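PDB 1RE5: 3-carboxy-cis,cis-muconate cycloisomerase from Pseudomonas putida, which is a mostly helical enzyme of the fumarase/aspartase superfamily, with four chains in its assembly. Local coordinates for residues D[355-359]-D[425-429]; D[189-194]-D[221-227]. All coordinates share one frame; numbering follows the deposited sequence.

Overall arrangement
The chain is long and mainly helical, as expected of the fumarase/aspartase superfamily. Contacts 1 and 2 lie on opposite sides of its centre. Their centres are about 60 Å apart and their nearest atoms about 44 Å apart, so they do not touch. Contact 2 comes first along the chain. It joins the loops before and after helix 206-217, next to the long helices 106-142 and 231-257, and a second subunit reaches it. Contact 1 follows. It joins helix 352-359 to the loop between helices 418-424 and 434-449, and involves no other chain. The two contacts share no helix or strand and join separate parts of the elongated subunit.

Contact 1: D[355-359]-D[425-429]; sequences MRRNL and LDPAH
The guanidinium of Arg356 and the carboxylate of Asp426 lie almost in one plane, 7° apart. Asp426 OD1 meets the guanidinium edge end-on, in its plane; Pro427 CD and Ala428 CB approach the group obliquely. This is a salt bridge made through one N-H, from helix 352-359 to the loop between helices 418-424 and 434-449, in the C-terminal part of this fumarase/aspartase-type chain. Arg356 NH1 donates to Asp426 OD1 at 2.8 Å. The bond is nearly straight, with an N-H...O angle of 173°. The arginine chain bends at chi2 (-79°) and then runs extended, which carries its end across to the loop. Arg356 NH1 also lies 3.5 Å from Pro427 CD, and Arg356 NH2 lies 3.6 Å from Ala428 CB. The charged end thus rests against the apolar start of a short 3-10 turn. That turn is closed by the backbone bond from His429 N to Asp426 O.

Beside the ion pair the contact is apolar. Leu359 points toward the loop, and its side chain lies alongside the ring of Pro427, the two running opposite ways. Both residues are buried, whereas Arg356 is exposed, so the salt bridge lies on the solvent side of this small contact. Leu359 also packs on Val149 of strand 147-152, and Pro427 on Leu367. On the same helix, Asn358 ND2 is hydrogen-bonded to Ala262 O and Glu264 OE1. Of the Leu359 branches, CD1 comes closer to the proline, 3.6 Å from Pro427 CB and 3.8 Å from Pro427 CG.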
loop_
_atom_site.group_PDB
_atom_site.type_symbol
_atom_site.label_atom_id
_atom_site.label_comp_id
_atom_site.label_asym_id
_atom_site.label_seq_id
_atom_site.Cartn_x
_atom_site.Cartn_y
_atom_site.Cartn_z
ATOM N N MET D 355 -38.284 0.611 7.113
ATOM C CA MET D 355 -37.804 -0.156 5.970
ATOM C C MET D 355 -38.953 -0.343 4.973
ATOM O O MET D 355 -38.748 -0.289 3.763
ATOM C CB MET D 355 -37.297 -1.528 6.402
ATOM C CG MET D 355 -36.201 -1.522 7.427
ATOM S SD MET D 355 -35.651 -3.218 7.662
ATOM C CE MET D 355 -34.086 -2.991 8.501
ATOM N N ARG D 356 -40.160 -0.576 5.487
ATOM C CA ARG D 356 -41.346 -0.741 4.645
ATOM C C ARG D 356 -41.609 0.549 3.893
ATOM O O ARG D 356 -41.843 0.548 2.685
ATOM C CB ARG D 356 -42.578 -1.057 5.499
ATOM C CG ARG D 356 -42.828 -2.531 5.775
ATOM C CD ARG D 356 -43.486 -3.227 4.581
ATOM N NE ARG D 356 -43.751 -4.649 4.843
ATOM C CZ ARG D 356 -44.359 -5.477 3.987
ATOM N NH1 ARG D 356 -44.777 -5.030 2.802
ATOM N NH2 ARG D 356 -44.537 -6.757 4.305
ATOM N N ARG D 357 -41.574 1.648 4.637
ATOM C CA ARG D 357 -41.826 2.974 4.094
ATOM C C ARG D 357 -40.822 3.307 2.993
ATOM O O ARG D 357 -41.202 3.789 1.924
ATOM C CB ARG D 357 -41.743 3.995 5.222
ATOM C CG ARG D 357 -42.757 5.112 5.153
ATOM C CD ARG D 357 -42.652 5.986 6.404
ATOM N NE ARG D 357 -42.765 5.171 7.617
ATOM C CZ ARG D 357 -42.032 5.345 8.718
ATOM N NH1 ARG D 357 -41.119 6.317 8.773
ATOM N NH2 ARG D 357 -42.193 4.526 9.759
ATOM N N ASN D 358 -39.543 3.038 3.250
ATOM C CA ASN D 358 -38.510 3.313 2.265
ATOM C C ASN D 358 -38.708 2.475 1.011
ATOM O O ASN D 358 -38.375 2.908 -0.091
ATOM C CB ASN D 358 -37.124 3.030 2.845
ATOM C CG ASN D 358 -36.738 3.992 3.948
ATOM O OD1 ASN D 358 -37.323 5.066 4.096
ATOM N ND2 ASN D 358 -35.733 3.618 4.722
ATOM N N LEU D 359 -39.254 1.276 1.187
ATOM C CA LEU D 359 -39.482 0.368 0.072
ATOM C C LEU D 359 -40.290 0.948 -1.063
ATOM O O LEU D 359 -39.944 0.723 -2.217
ATOM C CB LEU D 359 -40.127 -0.927 0.551
ATOM C CG LEU D 359 -39.159 -2.107 0.541
ATOM C CD1 LEU D 359 -39.689 -3.227 1.409
ATOM C CD2 LEU D 359 -38.946 -2.552 -0.875
ATOM N N LEU D 425 -47.696 -6.309 -5.803
ATOM C CA LEU D 425 -47.009 -5.088 -5.420
ATOM C C LEU D 425 -46.592 -5.090 -3.963
ATOM O O LEU D 425 -46.276 -4.040 -3.407
ATOM C CB LEU D 425 -47.881 -3.869 -5.711
ATOM C CG LEU D 425 -47.796 -3.334 -7.140
ATOM C CD1 LEU D 425 -46.386 -2.868 -7.406
ATOM C CD2 LEU D 425 -48.189 -4.401 -8.139
ATOM N N ASP D 426 -46.603 -6.269 -3.344
ATOM C CA ASP D 426 -46.183 -6.399 -1.955
ATOM C C ASP D 426 -44.777 -6.989 -1.957
ATOM O O ASP D 426 -44.551 -8.075 -2.497
ATOM C CB ASP D 426 -47.137 -7.298 -1.164
ATOM C CG ASP D 426 -46.653 -7.549 0.251
ATOM O OD1 ASP D 426 -46.057 -6.632 0.845
ATOM O OD2 ASP D 426 -46.868 -8.656 0.781
ATOM N N PRO D 427 -43.812 -6.268 -1.361
ATOM C CA PRO D 427 -42.408 -6.675 -1.273
ATOM C C PRO D 427 -42.235 -8.042 -0.643
ATOM O O PRO D 427 -41.436 -8.846 -1.111
ATOM C CB PRO D 427 -41.782 -5.584 -0.411
ATOM C CG PRO D 427 -42.654 -4.414 -0.647
ATOM C CD PRO D 427 -44.024 -5.002 -0.641
ATOM N N ALA D 428 -42.986 -8.293 0.422
ATOM C CA ALA D 428 -42.905 -9.558 1.136
ATOM C C ALA D 428 -43.040 -10.784 0.221
ATOM O O ALA D 428 -42.600 -11.885 0.566
ATOM C CB ALA D 428 -43.968 -9.595 2.208
ATOM N N HIS D 429 -43.634 -10.586 -0.950
ATOM C CA HIS D 429 -43.849 -11.675 -1.895
ATOM C C HIS D 429 -42.818 -11.759 -3.017
ATOM O O HIS D 429 -42.997 -12.499 -3.983
ATOM C CB HIS D 429 -45.257 -11.556 -2.488
ATOM C CG HIS D 429 -46.347 -11.848 -1.503
ATOM N ND1 HIS D 429 -46.600 -13.117 -1.029
ATOM C CD2 HIS D 429 -47.204 -11.026 -0.851
ATOM C CE1 HIS D 429 -47.561 -13.065 -0.124
ATOM N NE2 HIS D 429 -47.945 -11.808 0.005
#

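Contact 2: D[189-194]-D[221-227]; sequences VLQFGG and LPEQPWH
Trp226 and Gln191 form the densest part of this contact. The Gln191 amide lies over one face of the indole, its plane tilted 37° from the ring. At the indole edge, Trp226 NE1 donates to Leu190 O at 3.2 Å, with an N-H...O angle of 152°. The donor stands above the carbonyl plane, away from the lone pairs. Trp226 CG sits between its backbone N and carbonyl carbon (chi1 43°), and this turns the indole toward segment 189-194. Val189 CG2 comes obliquely to the ring, 3.6 Å from NE1 of Trp226, and Val189 CB meets Pro222 CB at 4.1 Å. Arg232 adds a cation-pi contact to the indole.

The two segments lie in the loops before and after helix 206-217, in the lyase region of this fumarase/aspartase-type fold. Helix 106-142 holds the first loop through Asp108, whose carboxylate accepts bonds from Gly193 N and Gly194 N. Pro225 CG lies 3.6 Å from Gly193 CA, and Trp437 of the second subunit packs on this partly exposed proline. His227 NE2 comes in obliquely, 3.8 Å from Gly193 CA.

The other end is looser. Leu221 is partly exposed, and its CB is directed away from segment 189-194. The end of its side chain bends back, with Leu221 CD1 4.0 Å from Leu190 CD2. Arg440 of the second subunit packs on Leu221.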
loop_
_atom_site.group_PDB
_atom_site.type_symbol
_atom_site.label_atom_id
_atom_site.label_comp_id
_atom_site.label_asym_id
_atom_site.label_seq_id
_atom_site.Cartn_x
_atom_site.Cartn_y
_atom_site.Cartn_z
ATOM N N VAL D 189 5.126 -22.727 14.740
ATOM C CA VAL D 189 6.342 -23.516 14.633
ATOM C C VAL D 189 7.463 -22.835 15.407
ATOM O O VAL D 189 7.418 -21.623 15.666
ATOM C CB VAL D 189 6.788 -23.694 13.161
ATOM C CG1 VAL D 189 5.819 -24.609 12.431
ATOM C CG2 VAL D 189 6.885 -22.326 12.462
ATOM N N LEU D 190 8.464 -23.629 15.780
ATOM C CA LEU D 190 9.601 -23.129 16.531
ATOM C C LEU D 190 10.638 -22.511 15.594
ATOM O O LEU D 190 10.747 -22.911 14.432
ATOM C CB LEU D 190 10.255 -24.276 17.306
ATOM C CG LEU D 190 11.596 -23.928 17.966
ATOM C CD1 LEU D 190 11.338 -23.162 19.262
ATOM C CD2 LEU D 190 12.394 -25.198 18.220
ATOM N N GLN D 191 11.379 -21.527 16.100
ATOM C CA GLN D 191 12.441 -20.893 15.326
ATOM C C GLN D 191 13.727 -21.173 16.089
ATOM O O GLN D 191 14.047 -20.487 17.073
ATOM C CB GLN D 191 12.270 -19.376 15.224
ATOM C CG GLN D 191 13.359 -18.739 14.364
ATOM C CD GLN D 191 13.146 -18.996 12.881
ATOM O OE1 GLN D 191 12.579 -18.151 12.177
ATOM N NE2 GLN D 191 13.577 -20.161 12.401
ATOM N N PHE D 192 14.462 -22.183 15.633
ATOM C CA PHE D 192 15.705 -22.569 16.291
ATOM C C PHE D 192 16.715 -22.965 15.222
ATOM O O PHE D 192 16.671 -24.080 14.695
ATOM C CB PHE D 192 15.422 -23.747 17.233
ATOM C CG PHE D 192 16.554 -24.078 18.160
ATOM C CD1 PHE D 192 17.102 -23.098 18.991
ATOM C CD2 PHE D 192 17.050 -25.376 18.231
ATOM C CE1 PHE D 192 18.134 -23.413 19.885
ATOM C CE2 PHE D 192 18.073 -25.697 19.115
ATOM C CZ PHE D 192 18.618 -24.712 19.948
ATOM N N GLY D 193 17.619 -22.050 14.899
ATOM C CA GLY D 193 18.593 -22.347 13.875
ATOM C C GLY D 193 19.982 -21.861 14.205
ATOM O O GLY D 193 20.941 -22.255 13.545
ATOM N N GLY D 194 20.105 -21.008 15.218
ATOM C CA GLY D 194 21.416 -20.499 15.582
ATOM C C GLY D 194 22.013 -19.560 14.537
ATOM O O GLY D 194 21.461 -19.383 13.448
ATOM N N LEU D 221 7.952 -28.523 15.271
ATOM C CA LEU D 221 9.299 -28.331 14.793
ATOM C C LEU D 221 9.145 -28.252 13.265
ATOM O O LEU D 221 8.622 -29.180 12.639
ATOM C CB LEU D 221 10.159 -29.527 15.192
ATOM C CG LEU D 221 11.646 -29.394 14.877
ATOM C CD1 LEU D 221 12.221 -28.278 15.713
ATOM C CD2 LEU D 221 12.367 -30.691 15.174
ATOM N N PRO D 222 9.576 -27.138 12.644
ATOM C CA PRO D 222 9.467 -26.977 11.186
ATOM C C PRO D 222 10.473 -27.850 10.439
ATOM O O PRO D 222 11.434 -28.325 11.032
ATOM C CB PRO D 222 9.753 -25.494 10.989
ATOM C CG PRO D 222 10.795 -25.236 12.046
ATOM C CD PRO D 222 10.216 -25.956 13.256
ATOM N N GLU D 223 10.269 -28.053 9.143
ATOM C CA GLU D 223 11.198 -28.873 8.378
ATOM C C GLU D 223 12.613 -28.295 8.492
ATOM O O GLU D 223 13.599 -29.033 8.456
ATOM C CB GLU D 223 10.766 -28.960 6.901
ATOM C CG GLU D 223 11.141 -27.769 5.997
ATOM C CD GLU D 223 10.334 -26.489 6.259
ATOM O OE1 GLU D 223 9.544 -26.425 7.230
ATOM O OE2 GLU D 223 10.502 -25.531 5.478
ATOM N N GLN D 224 12.703 -26.976 8.645
ATOM C CA GLN D 224 13.982 -26.284 8.764
ATOM C C GLN D 224 13.763 -24.905 9.359
ATOM O O GLN D 224 12.636 -24.423 9.405
ATOM C CB GLN D 224 14.634 -26.129 7.388
ATOM C CG GLN D 224 13.752 -25.459 6.340
ATOM C CD GLN D 224 14.330 -25.578 4.932
ATOM O OE1 GLN D 224 13.593 -25.647 3.938
ATOM N NE2 GLN D 224 15.660 -25.590 4.839
ATOM N N PRO D 225 14.838 -24.259 9.850
ATOM C CA PRO D 225 14.707 -22.914 10.430
ATOM C C PRO D 225 14.214 -21.966 9.334
ATOM O O PRO D 225 14.413 -22.238 8.154
ATOM C CB PRO D 225 16.134 -22.593 10.868
ATOM C CG PRO D 225 16.679 -23.943 11.240
ATOM C CD PRO D 225 16.182 -24.811 10.108
ATOM N N TRP D 226 13.581 -20.862 9.712
ATOM C CA TRP D 226 13.069 -19.922 8.711
ATOM C C TRP D 226 13.424 -18.450 8.977
ATOM O O TRP D 226 12.571 -17.575 8.870
ATOM C CB TRP D 226 11.547 -20.072 8.584
ATOM C CG TRP D 226 10.855 -20.203 9.914
ATOM C CD1 TRP D 226 10.824 -21.309 10.714
ATOM C CD2 TRP D 226 10.166 -19.170 10.632
ATOM N NE1 TRP D 226 10.162 -21.030 11.886
ATOM C CE2 TRP D 226 9.748 -19.726 11.863
ATOM C CE3 TRP D 226 9.863 -17.826 10.356
ATOM C CZ2 TRP D 226 9.045 -18.986 12.819
ATOM C CZ3 TRP D 226 9.162 -17.086 11.311
ATOM C CH2 TRP D 226 8.762 -17.673 12.528
ATOM N N HIS D 227 14.689 -18.182 9.299
ATOM C CA HIS D 227 15.129 -16.816 9.577
ATOM C C HIS D 227 14.795 -15.817 8.463
ATOM O O HIS D 227 14.468 -14.659 8.752
ATOM C CB HIS D 227 16.640 -16.770 9.843
ATOM C CG HIS D 227 17.068 -17.550 11.045
ATOM N ND1 HIS D 227 16.420 -17.460 12.259
ATOM C CD2 HIS D 227 18.066 -18.446 11.218
ATOM C CE1 HIS D 227 16.998 -18.271 13.127
ATOM N NE2 HIS D 227 17.999 -18.882 12.521
#